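Long-range contacts in ATP-dependent DNA helicase (Mycobacterium smegmatis, PDB 5V9X), which unwinds RNA:DNA hybrids, probably by tracking 3'-to-5' along single-stranded DNA with energy from ATP hydrolysis: residues 431-439 and 661-671; 623-634 and 702-710. All blocks are in the same frame, centred on the assembly; numbering follows the deposited sequence.

Interaction 1: residues 431-439 and 661-671; sequences KHRTDLIGC and ATDNLHQLLRE. With nucleotides of chain B.
Leu-436 meets Ala-661 where two helices cross on one side of a RecA-like parallel sheet, following strands 424-429 and 657-659, which lie on either side of strand 256-262; the second is the outermost strand. The axes of the two short helical segments approach to 9.9 Å, with 114° between their N-to-C directions. At Ala-661, Leu-436 CD2 lies 3.7 Å from Ala-661 O. Asn-664 presents its CB to the same methyl, while its amide turns to the loops, bonding Tyr-660 O, Val-264 O and Met-267 N. One turn after Ala-661, Leu-665 CB stands 3.8 Å from Leu-436 CD2, and its CD1 touches Ile-437 CG1, the two side chains crossing at about a right angle.

Gln-667, Leu-668 and Glu-671, together with Asn-664, form the hole that takes Arg-433 as a knob. Leu-668 divides its two methyls: CD2 is 3.6 Å from Ile-437 CD1, whereas CD1 sits over the centre of the Arg-433 guanidinium, 3.7 Å above its plane. Bends at chi2 and chi3 (-94°) lay the arginine back along Leu-668 in the opposite direction and bring the guanidinium edge to the carboxylate. Leu-669 adds a looser methyl contact to Ile-437. At Glu-671 the walk reaches a salt bridge, a weak hydrogen bond of 3.1 Å from Arg-433 NH2 to Glu-671 OE1, with the two planes 54° apart.

The turn leading into helix 433-448 grips the DNA. The His-432 ring lies between Asp-435 CB on one face and the base of DC3 of chain B on the other, whose N3 is 3.3 Å above the ring plane. Beside it, Lys-431 NZ donates to OP1 of DC4 of chain B at 3.1 Å and, weakly, to O3' of DC3 of chain B.

Interaction 2: residues 623-634 and 702-710; sequences VGRPAELGAAVG and HSPYGLRVH
Arg-625 and Pro-704 supply the direct polar link, a weak hydrogen bond from Arg-625 NE to Pro-704 O of 3.1 Å, bent to 129° at the hydrogen. The arginine chain folds at chi2 and chi3 (-61°) to bring NE there, and its NH2 continues to a salt bridge with Asp-736. A second polar tie is indirect: Asp-735 OD1 accepts from both Arg-625 N and Leu-707 N, joining the backbone just ahead of helix 627-640 to the first residue of helix 707-725.

Backbone contacts come next. Gly-706 CA points a C-H at Arg-625 O over 3.6 Å, with 149° at the hydrogen. The aliphatic part of Arg-708 lies on the same oxygen, its CG 3.6 Å from Arg-625 O, while its NE donates to Val-835 O. Gly-630 CA lies 3.9 Å from Tyr-705 CA, an approach made at a glycine, which has no side chain between the two backbones.

Apolar contacts fill the flanks. Gly-634 CA receives the Pro-704 ring at CG, 3.6 Å away, and Val-633 CG1 meets Pro-704 CB at 3.8 Å, the two side chains sliding past each other. Although its CB leads away from the helix, Tyr-705 brings CE1 to 3.8 Å from Ala-631 CB; its hydroxyl bonds Asp-682 O.

Within the turn, Ser-703 OG is hydrogen-bonded to His-710 NE2, tying the loop after strand 697-702 to the first turn of helix 707-725. Gly-630 and Gly-634, four residues apart, form a GxxxG pattern, used here to seat a strand-to-helix turn of the DEAD/H-associated region on helix 627-640.

In the fold
From the N terminus, 431-439 comes first, beginning helix 433-448 after a strand of the second RecA-like sheet. The chain then runs through the winged-helix region and reaches 623-634 before strand 657-659 rejoins that sheet and helix 661-676, which follows, closes interaction 1, a loop of 221 residues. The shorter loop of interaction 2, 67 residues, opens within it and closes beyond it at 702-710, so the two cross. Helix 627-640 connects them: Phe-636 and Thr-637 touch Ile-437, while its start carries interaction 2. With centres 18 Å apart, the contacts successively join the second RecA-like domain, this helix and the mixed sheet of the C-terminal region.

Interaction 1: residues 431-439 and 661-671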
loop_
_atom_site.group_PDB
_atom_site.type_symbol
_atom_site.label_atom_id
_atom_site.label_comp_id
_atom_site.label_asym_id
_atom_site.label_seq_id
_atom_site.Cartn_x
_atom_site.Cartn_y
_atom_site.Cartn_z
ATOM N N LYS A 431 5.747 -19.725 0.696
ATOM C CA LYS A 431 5.563 -20.384 -0.591
ATOM C C LYS A 431 6.789 -21.171 -1.028
ATOM O O LYS A 431 6.646 -22.210 -1.686
ATOM C CB LYS A 431 5.216 -19.354 -1.672
ATOM C CG LYS A 431 3.814 -18.774 -1.555
ATOM C CD LYS A 431 3.585 -17.638 -2.547
ATOM C CE LYS A 431 3.680 -18.107 -3.987
ATOM N NZ LYS A 431 3.376 -17.014 -4.954
ATOM N N HIS A 432 7.987 -20.707 -0.680
ATOM C CA HIS A 432 9.222 -21.368 -1.083
ATOM C C HIS A 432 10.292 -21.089 -0.033
ATOM O O HIS A 432 10.022 -20.488 1.011
ATOM C CB HIS A 432 9.645 -20.915 -2.484
ATOM C CG HIS A 432 9.747 -19.430 -2.633
ATOM N ND1 HIS A 432 8.646 -18.624 -2.829
ATOM C CD2 HIS A 432 10.820 -18.604 -2.619
ATOM C CE1 HIS A 432 9.035 -17.366 -2.926
ATOM N NE2 HIS A 432 10.350 -17.326 -2.804
ATOM N N ARG A 433 11.522 -21.518 -0.327
ATOM C CA ARG A 433 12.582 -21.524 0.677
ATOM C C ARG A 433 12.895 -20.116 1.178
ATOM O O ARG A 433 12.811 -19.840 2.379
ATOM C CB ARG A 433 13.831 -22.196 0.107
ATOM C CG ARG A 433 13.635 -23.674 -0.202
ATOM C CD ARG A 433 14.610 -24.539 0.580
ATOM N NE ARG A 433 15.815 -24.848 -0.185
ATOM C CZ ARG A 433 16.881 -25.461 0.319
ATOM N NH1 ARG A 433 16.899 -25.824 1.595
ATOM N NH2 ARG A 433 17.933 -25.708 -0.450
ATOM N N THR A 434 13.267 -19.206 0.273
ATOM C CA THR A 434 13.614 -17.855 0.712
ATOM C C THR A 434 12.407 -17.076 1.212
ATOM O O THR A 434 12.581 -16.081 1.925
ATOM C CB THR A 434 14.292 -17.068 -0.411
ATOM O OG1 THR A 434 13.387 -16.913 -1.512
ATOM C CG2 THR A 434 15.554 -17.783 -0.869
ATOM N N ASP A 435 11.190 -17.491 0.851
ATOM C CA ASP A 435 10.010 -16.862 1.431
ATOM C C ASP A 435 9.884 -17.199 2.911
ATOM O O ASP A 435 9.327 -16.406 3.680
ATOM C CB ASP A 435 8.755 -17.292 0.674
ATOM C CG ASP A 435 7.522 -16.510 1.094
ATOM O OD1 ASP A 435 7.674 -15.414 1.675
ATOM O OD2 ASP A 435 6.398 -16.995 0.849
ATOM N N LEU A 436 10.396 -18.361 3.325
ATOM C CA LEU A 436 10.369 -18.731 4.736
ATOM C C LEU A 436 11.126 -17.719 5.586
ATOM O O LEU A 436 10.678 -17.354 6.680
ATOM C CB LEU A 436 10.947 -20.134 4.916
ATOM C CG LEU A 436 11.217 -20.642 6.333
ATOM C CD1 LEU A 436 9.935 -20.695 7.143
ATOM C CD2 LEU A 436 11.883 -22.008 6.285
ATOM N N ILE A 437 12.276 -17.251 5.097
ATOM C CA ILE A 437 12.998 -16.183 5.782
ATOM C C ILE A 437 12.166 -14.907 5.792
ATOM O O ILE A 437 12.145 -14.168 6.785
ATOM C CB ILE A 437 14.370 -15.958 5.122
ATOM C CG1 ILE A 437 15.234 -17.215 5.247
ATOM C CG2 ILE A 437 15.071 -14.756 5.736
ATOM C CD1 ILE A 437 16.462 -17.194 4.369
ATOM N N GLY A 438 11.460 -14.632 4.692
ATOM C CA GLY A 438 10.623 -13.444 4.639
ATOM C C GLY A 438 9.502 -13.470 5.661
ATOM O O GLY A 438 9.234 -12.469 6.328
ATOM N N CYS A 439 8.833 -14.618 5.799
ATOM C CA CYS A 439 7.769 -14.740 6.791
ATOM C C CYS A 439 8.323 -14.675 8.209
ATOM O O CYS A 439 7.687 -14.102 9.102
ATOM C CB CYS A 439 6.999 -16.043 6.582
ATOM S SG CYS A 439 6.192 -16.194 4.974
ATOM N N ALA A 661 9.132 -25.998 9.787
ATOM C CA ALA A 661 9.733 -24.700 9.509
ATOM C C ALA A 661 11.150 -24.599 10.065
ATOM O O ALA A 661 12.000 -23.931 9.466
ATOM C CB ALA A 661 8.852 -23.586 10.072
ATOM N N THR A 662 11.425 -25.251 11.197
ATOM C CA THR A 662 12.776 -25.223 11.747
ATOM C C THR A 662 13.736 -26.053 10.900
ATOM O O THR A 662 14.861 -25.620 10.624
ATOM C CB THR A 662 12.775 -25.724 13.192
ATOM O OG1 THR A 662 11.937 -24.885 13.995
ATOM C CG2 THR A 662 14.185 -25.705 13.758
ATOM N N ASP A 663 13.310 -27.249 10.485
ATOM C CA ASP A 663 14.171 -28.102 9.671
ATOM C C ASP A 663 14.553 -27.420 8.364
ATOM O O ASP A 663 15.722 -27.444 7.959
ATOM C CB ASP A 663 13.474 -29.434 9.386
ATOM C CG ASP A 663 13.465 -30.362 10.586
ATOM O OD1 ASP A 663 14.504 -30.462 11.273
ATOM O OD2 ASP A 663 12.417 -30.994 10.837
ATOM N N ASN A 664 13.582 -26.797 7.696
ATOM C CA ASN A 664 13.834 -26.246 6.368
ATOM C C ASN A 664 14.665 -24.971 6.422
ATOM O O ASN A 664 15.464 -24.719 5.515
ATOM C CB ASN A 664 12.511 -25.985 5.654
ATOM C CG ASN A 664 11.862 -27.254 5.161
ATOM O OD1 ASN A 664 12.156 -27.725 4.063
ATOM N ND2 ASN A 664 10.978 -27.821 5.972
ATOM N N LEU A 665 14.482 -24.148 7.455
ATOM C CA LEU A 665 15.318 -22.961 7.599
ATOM C C LEU A 665 16.763 -23.347 7.879
ATOM O O LEU A 665 17.692 -22.805 7.269
ATOM C CB LEU A 665 14.780 -22.062 8.712
ATOM C CG LEU A 665 15.676 -20.868 9.046
ATOM C CD1 LEU A 665 15.806 -19.949 7.841
ATOM C CD2 LEU A 665 15.145 -20.113 10.252
ATOM N N HIS A 666 16.968 -24.284 8.807
ATOM C CA HIS A 666 18.315 -24.746 9.121
ATOM C C HIS A 666 18.984 -25.344 7.891
ATOM O O HIS A 666 20.136 -25.021 7.576
ATOM C CB HIS A 666 18.264 -25.769 10.256
ATOM C CG HIS A 666 19.610 -26.132 10.802
ATOM N ND1 HIS A 666 20.508 -26.914 10.111
ATOM C CD2 HIS A 666 20.209 -25.817 11.976
ATOM C CE1 HIS A 666 21.604 -27.063 10.832
ATOM N NE2 HIS A 666 21.449 -26.408 11.968
ATOM N N GLN A 667 18.271 -26.219 7.182
ATOM C CA GLN A 667 18.832 -26.834 5.985
ATOM C C GLN A 667 19.139 -25.789 4.920
ATOM O O GLN A 667 20.174 -25.862 4.246
ATOM C CB GLN A 667 17.871 -27.886 5.437
ATOM C CG GLN A 667 18.447 -28.687 4.289
ATOM C CD GLN A 667 17.380 -29.230 3.367
ATOM O OE1 GLN A 667 16.187 -29.020 3.585
ATOM N NE2 GLN A 667 17.805 -29.929 2.321
ATOM N N LEU A 668 18.248 -24.809 4.755
ATOM C CA LEU A 668 18.466 -23.758 3.764
ATOM C C LEU A 668 19.755 -22.999 4.044
ATOM O O LEU A 668 20.580 -22.796 3.146
ATOM C CB LEU A 668 17.273 -22.803 3.747
ATOM C CG LEU A 668 17.412 -21.531 2.912
ATOM C CD1 LEU A 668 17.557 -21.863 1.438
ATOM C CD2 LEU A 668 16.223 -20.619 3.144
ATOM N N LEU A 669 19.949 -22.575 5.294
ATOM C CA LEU A 669 21.139 -21.803 5.633
ATOM C C LEU A 669 22.390 -22.670 5.600
ATOM O O LEU A 669 23.458 -22.210 5.182
ATOM C CB LEU A 669 20.962 -21.153 7.003
ATOM C CG LEU A 669 19.775 -20.191 7.066
ATOM C CD1 LEU A 669 19.574 -19.663 8.475
ATOM C CD2 LEU A 669 19.973 -19.050 6.081
ATOM N N ARG A 670 22.278 -23.926 6.035
ATOM C CA ARG A 670 23.409 -24.845 5.942
ATOM C C ARG A 670 23.860 -25.008 4.496
ATOM O O ARG A 670 25.047 -24.857 4.183
ATOM C CB ARG A 670 23.041 -26.199 6.551
ATOM C CG ARG A 670 24.141 -27.241 6.434
ATOM C CD ARG A 670 23.788 -28.540 7.142
ATOM N NE ARG A 670 22.529 -29.113 6.676
ATOM C CZ ARG A 670 22.374 -29.741 5.513
ATOM N NH1 ARG A 670 23.398 -29.870 4.681
ATOM N NH2 ARG A 670 21.189 -30.235 5.179
ATOM N N GLU A 671 22.918 -25.304 3.594
ATOM C CA GLU A 671 23.268 -25.494 2.188
ATOM C C GLU A 671 23.831 -24.218 1.575
ATOM O O GLU A 671 24.774 -24.270 0.777
ATOM C CB GLU A 671 22.051 -25.965 1.397
ATOM C CG GLU A 671 21.585 -27.370 1.724
ATOM C CD GLU A 671 20.462 -27.822 0.814
ATOM O OE1 GLU A 671 20.482 -27.458 -0.382
ATOM O OE2 GLU A 671 19.554 -28.532 1.292
ATOM P P DC B 3 5.931 -24.598 -6.610
ATOM O OP1 DC B 3 5.356 -25.257 -5.418
ATOM O OP2 DC B 3 5.305 -24.795 -7.936
ATOM O "O5'" DC B 3 6.007 -23.027 -6.305
ATOM C "C5'" DC B 3 4.911 -22.387 -5.648
ATOM C "C4'" DC B 3 4.967 -20.872 -5.795
ATOM O "O4'" DC B 3 6.233 -20.368 -5.292
ATOM C "C3'" DC B 3 4.829 -20.337 -7.223
ATOM O "O3'" DC B 3 3.986 -19.186 -7.229
ATOM C "C2'" DC B 3 6.267 -19.969 -7.586
ATOM C "C1'" DC B 3 6.794 -19.493 -6.243
ATOM N N1 DC B 3 8.278 -19.549 -6.121
ATOM C C2 DC B 3 9.023 -18.364 -6.153
ATOM O O2 DC B 3 8.436 -17.283 -6.287
ATOM N N3 DC B 3 10.372 -18.434 -6.035
ATOM C C4 DC B 3 10.970 -19.618 -5.891
ATOM N N4 DC B 3 12.302 -19.638 -5.781
ATOM C C5 DC B 3 10.226 -20.835 -5.857
ATOM C C6 DC B 3 8.898 -20.753 -5.970
ATOM P P DC B 4 2.488 -19.270 -7.808
ATOM O OP1 DC B 4 1.748 -18.094 -7.297
ATOM O OP2 DC B 4 1.979 -20.632 -7.538
ATOM O "O5'" DC B 4 2.672 -19.094 -9.392
ATOM C "C5'" DC B 4 3.091 -17.841 -9.932
ATOM C "C4'" DC B 4 3.930 -18.045 -11.185
ATOM O "O4'" DC B 4 4.900 -19.076 -10.938
ATOM C "C3'" DC B 4 3.152 -18.505 -12.416
ATOM O "O3'" DC B 4 2.895 -17.396 -13.276
ATOM C "C2'" DC B 4 4.073 -19.540 -13.096
ATOM C "C1'" DC B 4 5.285 -19.636 -12.165
ATOM N N1 DC B 4 5.737 -21.039 -11.919
ATOM C C2 DC B 4 6.726 -21.605 -12.733
ATOM O O2 DC B 4 7.213 -20.932 -13.650
ATOM N N3 DC B 4 7.123 -22.881 -12.492
ATOM C C4 DC B 4 6.574 -23.574 -11.492
ATOM N N4 DC B 4 6.997 -24.827 -11.294
ATOM C C5 DC B 4 5.567 -23.013 -10.653
ATOM C C6 DC B 4 5.183 -21.756 -10.899
#

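Interaction 2: residues 623-634 and 702-710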
loop_
_atom_site.group_PDB
_atom_site.type_symbol
_atom_site.label_atom_id
_atom_site.label_comp_id
_atom_site.label_asym_id
_atom_site.label_seq_id
_atom_site.Cartn_x
_atom_site.Cartn_y
_atom_site.Cartn_z
ATOM N N VAL A 623 7.099 -0.159 -5.131
ATOM C CA VAL A 623 8.486 0.212 -4.838
ATOM C C VAL A 623 9.364 -1.005 -4.553
ATOM O O VAL A 623 10.440 -1.146 -5.138
ATOM C CB VAL A 623 8.529 1.247 -3.691
ATOM C CG1 VAL A 623 7.833 2.527 -4.122
ATOM C CG2 VAL A 623 7.901 0.714 -2.413
ATOM N N GLY A 624 8.960 -1.891 -3.652
ATOM C CA GLY A 624 9.790 -3.009 -3.239
ATOM C C GLY A 624 10.140 -2.925 -1.767
ATOM O O GLY A 624 9.606 -2.104 -1.015
ATOM N N ARG A 625 11.066 -3.787 -1.359
ATOM C CA ARG A 625 11.415 -3.902 0.054
ATOM C C ARG A 625 12.131 -2.641 0.529
ATOM O O ARG A 625 13.032 -2.146 -0.160
ATOM C CB ARG A 625 12.299 -5.124 0.295
ATOM C CG ARG A 625 12.088 -5.765 1.658
ATOM C CD ARG A 625 13.384 -6.247 2.289
ATOM N NE ARG A 625 14.070 -7.262 1.492
ATOM C CZ ARG A 625 13.707 -8.539 1.439
ATOM N NH1 ARG A 625 12.653 -8.961 2.123
ATOM N NH2 ARG A 625 14.392 -9.393 0.695
ATOM N N PRO A 626 11.766 -2.096 1.685
ATOM C CA PRO A 626 12.472 -0.926 2.212
ATOM C C PRO A 626 13.803 -1.308 2.848
ATOM O O PRO A 626 14.029 -2.447 3.257
ATOM C CB PRO A 626 11.499 -0.367 3.253
ATOM C CG PRO A 626 10.725 -1.547 3.708
ATOM C CD PRO A 626 10.607 -2.466 2.517
ATOM N N ALA A 627 14.686 -0.307 2.940
ATOM C CA ALA A 627 16.076 -0.565 3.311
ATOM C C ALA A 627 16.204 -1.032 4.758
ATOM O O ALA A 627 17.009 -1.924 5.053
ATOM C CB ALA A 627 16.923 0.685 3.078
ATOM N N GLU A 628 15.436 -0.439 5.676
ATOM C CA GLU A 628 15.518 -0.853 7.073
ATOM C C GLU A 628 15.049 -2.290 7.253
ATOM O O GLU A 628 15.644 -3.053 8.022
ATOM C CB GLU A 628 14.708 0.091 7.962
ATOM C CG GLU A 628 15.560 1.109 8.704
ATOM C CD GLU A 628 14.853 1.695 9.910
ATOM O OE1 GLU A 628 13.885 1.068 10.391
ATOM O OE2 GLU A 628 15.265 2.781 10.375
ATOM N N LEU A 629 13.980 -2.681 6.555
ATOM C CA LEU A 629 13.561 -4.078 6.600
ATOM C C LEU A 629 14.558 -4.974 5.875
ATOM O O LEU A 629 14.780 -6.117 6.289
ATOM C CB LEU A 629 12.165 -4.238 5.997
ATOM C CG LEU A 629 11.636 -5.674 6.023
ATOM C CD1 LEU A 629 11.516 -6.178 7.457
ATOM C CD2 LEU A 629 10.310 -5.791 5.292
ATOM N N GLY A 630 15.164 -4.475 4.798
ATOM C CA GLY A 630 16.210 -5.236 4.141
ATOM C C GLY A 630 17.383 -5.509 5.059
ATOM O O GLY A 630 17.951 -6.604 5.050
ATOM N N ALA A 631 17.759 -4.516 5.869
ATOM C CA ALA A 631 18.803 -4.723 6.867
ATOM C C ALA A 631 18.396 -5.799 7.864
ATOM O O ALA A 631 19.185 -6.694 8.187
ATOM C CB ALA A 631 19.106 -3.408 7.584
ATOM N N ALA A 632 17.153 -5.733 8.354
ATOM C CA ALA A 632 16.679 -6.715 9.323
ATOM C C ALA A 632 16.695 -8.128 8.753
ATOM O O ALA A 632 16.918 -9.093 9.494
ATOM C CB ALA A 632 15.271 -6.349 9.793
ATOM N N VAL A 633 16.471 -8.267 7.445
ATOM C CA VAL A 633 16.474 -9.589 6.823
ATOM C C VAL A 633 17.875 -10.187 6.849
ATOM O O VAL A 633 18.058 -11.365 7.178
ATOM C CB VAL A 633 15.919 -9.506 5.389
ATOM C CG1 VAL A 633 16.264 -10.763 4.609
ATOM C CG2 VAL A 633 14.412 -9.291 5.416
ATOM N N GLY A 634 18.883 -9.385 6.504
ATOM C CA GLY A 634 20.247 -9.884 6.520
ATOM C C GLY A 634 20.745 -10.186 7.920
ATOM O O GLY A 634 21.418 -11.195 8.146
ATOM N N HIS A 702 24.661 -10.850 -3.936
ATOM C CA HIS A 702 23.727 -11.225 -2.885
ATOM C C HIS A 702 23.690 -10.131 -1.826
ATOM O O HIS A 702 24.729 -9.764 -1.269
ATOM C CB HIS A 702 24.123 -12.557 -2.253
ATOM C CG HIS A 702 23.902 -13.747 -3.136
ATOM N ND1 HIS A 702 24.690 -14.017 -4.233
ATOM C CD2 HIS A 702 22.992 -14.748 -3.072
ATOM C CE1 HIS A 702 24.274 -15.129 -4.809
ATOM N NE2 HIS A 702 23.243 -15.592 -4.126
ATOM N N SER A 703 22.490 -9.618 -1.552
ATOM C CA SER A 703 22.270 -8.529 -0.608
ATOM C C SER A 703 20.785 -8.441 -0.293
ATOM O O SER A 703 19.957 -8.504 -1.209
ATOM C CB SER A 703 22.770 -7.200 -1.179
ATOM O OG SER A 703 22.103 -6.102 -0.579
ATOM N N PRO A 704 20.403 -8.297 0.975
ATOM C CA PRO A 704 18.981 -8.257 1.334
ATOM C C PRO A 704 18.344 -6.876 1.315
ATOM O O PRO A 704 17.157 -6.772 1.639
ATOM C CB PRO A 704 19.003 -8.813 2.762
ATOM C CG PRO A 704 20.283 -8.286 3.317
ATOM C CD PRO A 704 21.269 -8.262 2.168
ATOM N N TYR A 705 19.076 -5.834 0.914
ATOM C CA TYR A 705 18.673 -4.455 1.179
ATOM C C TYR A 705 17.559 -3.947 0.271
ATOM O O TYR A 705 17.363 -2.733 0.158
ATOM C CB TYR A 705 19.889 -3.531 1.073
ATOM C CG TYR A 705 20.759 -3.560 2.303
ATOM C CD1 TYR A 705 20.445 -2.790 3.413
ATOM C CD2 TYR A 705 21.890 -4.364 2.361
ATOM C CE1 TYR A 705 21.236 -2.812 4.546
ATOM C CE2 TYR A 705 22.686 -4.393 3.488
ATOM C CZ TYR A 705 22.354 -3.616 4.577
ATOM O OH TYR A 705 23.142 -3.640 5.704
ATOM N N GLY A 706 16.821 -4.845 -0.369
ATOM C CA GLY A 706 15.590 -4.476 -1.039
ATOM C C GLY A 706 15.808 -3.879 -2.418
ATOM O O GLY A 706 16.907 -3.470 -2.795
ATOM N N LEU A 707 14.711 -3.820 -3.179
ATOM C CA LEU A 707 14.760 -3.353 -4.557
ATOM C C LEU A 707 14.992 -1.851 -4.660
ATOM O O LEU A 707 15.529 -1.392 -5.675
ATOM C CB LEU A 707 13.464 -3.737 -5.281
ATOM C CG LEU A 707 13.401 -3.466 -6.785
ATOM C CD1 LEU A 707 14.393 -4.341 -7.535
ATOM C CD2 LEU A 707 11.992 -3.675 -7.311
ATOM N N ARG A 708 14.595 -1.073 -3.648
ATOM C CA ARG A 708 14.783 0.373 -3.711
ATOM C C ARG A 708 16.253 0.760 -3.786
ATOM O O ARG A 708 16.577 1.856 -4.258
ATOM C CB ARG A 708 14.126 1.039 -2.499
ATOM C CG ARG A 708 12.661 0.687 -2.312
ATOM C CD ARG A 708 12.024 1.545 -1.236
ATOM N NE ARG A 708 11.938 2.946 -1.638
ATOM C CZ ARG A 708 11.673 3.946 -0.803
ATOM N NH1 ARG A 708 11.477 3.704 0.485
ATOM N NH2 ARG A 708 11.611 5.190 -1.256
ATOM N N VAL A 709 17.144 -0.110 -3.328
ATOM C CA VAL A 709 18.579 0.111 -3.409
ATOM C C VAL A 709 19.185 -0.598 -4.613
ATOM O O VAL A 709 20.108 -0.084 -5.243
ATOM C CB VAL A 709 19.248 -0.343 -2.092
ATOM C CG1 VAL A 709 20.753 -0.496 -2.251
ATOM C CG2 VAL A 709 18.928 0.632 -0.969
ATOM N N HIS A 710 18.664 -1.782 -4.946
ATOM C CA HIS A 710 19.182 -2.573 -6.055
ATOM C C HIS A 710 18.724 -2.064 -7.415
ATOM O O HIS A 710 19.393 -2.333 -8.419
ATOM C CB HIS A 710 18.767 -4.033 -5.880
ATOM C CG HIS A 710 19.267 -4.646 -4.611
ATOM N ND1 HIS A 710 18.685 -5.754 -4.037
ATOM C CD2 HIS A 710 20.297 -4.300 -3.804
ATOM C CE1 HIS A 710 19.335 -6.065 -2.930
ATOM N NE2 HIS A 710 20.319 -5.199 -2.766
#